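Local coordinates for protein frutapin (Artocarpus altilis, PDB 5KRP) that is a breadfruit lectin of the jacalin-related family and probably binds carbohydrates, most likely mannose-type sugars, as a tetramer, at residues W19-Y24 / S55-K60. Sequence-based numbering, arbitrary orientation.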
# COMPACT_ATOMS: atom_id res chain seq x y z
N TRP A 19 20.16 -9.95 -8.89
CA TRP A 19 19.35 -9.13 -9.80
C TRP A 19 18.03 -8.84 -9.16
O TRP A 19 17.57 -9.56 -8.26
CB TRP A 19 19.14 -9.78 -11.16
CG TRP A 19 18.54 -11.16 -11.18
CD1 TRP A 19 19.22 -12.33 -11.23
CD2 TRP A 19 17.14 -11.53 -11.21
NE1 TRP A 19 18.37 -13.38 -11.26
CE2 TRP A 19 17.08 -12.92 -11.22
CE3 TRP A 19 15.91 -10.79 -11.18
CZ2 TRP A 19 15.86 -13.64 -11.26
CZ3 TRP A 19 14.73 -11.46 -11.25
CH2 TRP A 19 14.67 -12.87 -11.27
N ASP A 20 17.44 -7.74 -9.61
CA ASP A 20 16.14 -7.30 -9.12
C ASP A 20 15.40 -6.55 -10.21
O ASP A 20 15.87 -5.51 -10.61
CB ASP A 20 16.27 -6.49 -7.83
CG ASP A 20 14.92 -6.14 -7.21
OD1 ASP A 20 13.83 -6.40 -7.79
OD2 ASP A 20 14.92 -5.84 -5.99
N ASP A 21 14.32 -7.16 -10.78
CA ASP A 21 13.59 -6.50 -11.86
C ASP A 21 12.84 -5.26 -11.38
O ASP A 21 12.48 -4.41 -12.18
CB ASP A 21 12.61 -7.43 -12.55
CG ASP A 21 13.27 -8.54 -13.39
OD1 ASP A 21 14.46 -8.38 -13.75
OD2 ASP A 21 12.52 -9.50 -13.75
N GLY A 22 12.64 -5.14 -10.08
CA GLY A 22 11.81 -4.07 -9.53
C GLY A 22 10.32 -4.39 -9.72
O GLY A 22 9.96 -5.57 -9.88
N SER A 23 9.45 -3.35 -9.65
CA SER A 23 8.03 -3.55 -9.56
C SER A 23 7.31 -2.87 -10.69
O SER A 23 7.76 -1.82 -11.16
CB SER A 23 7.49 -3.04 -8.19
OG SER A 23 8.03 -3.92 -7.13
N TYR A 24 6.19 -3.45 -11.04
CA TYR A 24 5.35 -3.08 -12.24
C TYR A 24 3.87 -3.19 -11.82
O TYR A 24 3.50 -3.09 -10.60
CB TYR A 24 5.72 -4.00 -13.46
CG TYR A 24 7.19 -4.02 -13.75
CD1 TYR A 24 8.03 -4.84 -13.04
CD2 TYR A 24 7.75 -3.19 -14.71
CE1 TYR A 24 9.41 -4.82 -13.27
CE2 TYR A 24 9.13 -3.19 -14.98
CZ TYR A 24 9.96 -4.00 -14.25
OH TYR A 24 11.32 -3.97 -14.52
N SER A 55 14.73 -7.42 -17.81
CA SER A 55 16.04 -7.87 -18.17
C SER A 55 16.03 -9.37 -18.21
O SER A 55 15.39 -10.02 -17.42
CB SER A 55 17.11 -7.43 -17.16
OG SER A 55 17.26 -6.02 -17.11
N LYS A 56 16.80 -9.94 -19.13
CA LYS A 56 16.99 -11.39 -19.19
C LYS A 56 17.95 -11.87 -18.10
O LYS A 56 18.91 -11.19 -17.78
CB LYS A 56 17.54 -11.78 -20.60
CG LYS A 56 16.66 -11.39 -21.76
CD LYS A 56 15.38 -12.19 -21.75
CE LYS A 56 14.43 -11.93 -22.94
NZ LYS A 56 12.98 -11.85 -22.50
N HIS A 57 17.63 -12.97 -17.47
CA HIS A 57 18.53 -13.65 -16.49
C HIS A 57 18.74 -15.08 -17.04
O HIS A 57 18.18 -16.08 -16.59
CB HIS A 57 17.90 -13.60 -15.08
CG HIS A 57 17.36 -12.23 -14.77
ND1 HIS A 57 18.20 -11.16 -14.57
CD2 HIS A 57 16.10 -11.75 -14.61
CE1 HIS A 57 17.48 -10.06 -14.36
NE2 HIS A 57 16.21 -10.39 -14.39
N THR A 58 19.60 -15.11 -18.05
CA THR A 58 19.76 -16.27 -18.89
C THR A 58 20.83 -17.18 -18.28
O THR A 58 21.91 -16.70 -17.87
CB THR A 58 20.16 -15.77 -20.30
OG1 THR A 58 19.07 -14.98 -20.83
CG2 THR A 58 20.40 -16.94 -21.27
N SER A 59 20.55 -18.48 -18.27
CA SER A 59 21.52 -19.49 -17.93
C SER A 59 22.28 -19.91 -19.23
O SER A 59 21.69 -19.99 -20.32
CB SER A 59 20.81 -20.75 -17.34
OG SER A 59 21.77 -21.83 -17.36
N LYS A 60 23.59 -20.01 -19.13
CA LYS A 60 24.40 -20.42 -20.30
C LYS A 60 24.19 -21.90 -20.64
O LYS A 60 24.66 -22.35 -21.69
CB LYS A 60 25.87 -20.17 -20.00
CG LYS A 60 26.37 -21.19 -18.98
CD LYS A 60 27.77 -20.82 -18.49
CE LYS A 60 28.41 -22.02 -17.80
NZ LYS A 60 29.83 -21.78 -17.37
O HOH W 1 12.95 -10.40 -16.32
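The imidazole of His57 lies flat on one face of the Trp19 indole in a face-to-face stack, its ring centroid 3.6 Å from that of the five-membered ring and the two planes only 9° apart. The overlap runs on over the six-membered ring, where His57 NE2 comes to 3.2 Å from Trp19 CE3. His57 CB also lies over the face of that five-membered ring, a CH-pi contact. With chi1 at 56°, CG of Trp19 sits between its backbone N and carbonyl carbon, and NE1 is hydrogen-bonded to Thr137 OG1.

At its edge the imidazole forms a His-carboxylate hydrogen bond: NE2 of His57 donates to Asp21 OD1 at 2.7 Å, nearly straight at 162°. OD1 lies almost in the imidazole plane and is met on its syn side, though NE2 stands somewhat out of the carboxylate plane. The other oxygen, Asp21 OD2, bonds to Tyr45 OH and accepts from a water that also donates to Ser55 O, 2.7 Å from the water oxygen. The stack restrains the tilt of the imidazole and the bond its rotation, while Ser55 O lies over the rim of the opposite face.

In the beta-prism of jacalin-related lectins, this contact joins two of the three four-stranded sheets: Trp19 belongs to strand 17-20, outermost in its sheet within the chain, while His57 sits in the loop between strands 50-53 and 64-69 of another. His57 ND1 is hydrogen-bonded to O1 of a glycerol, probably from the crystallisation liquor.

Two bonds lie within the turn that follows Trp19. Gly22 N donates to Asp20 OD1, an Asx turn, and Tyr24 OH donates to Asp21 O at 2.6 Å.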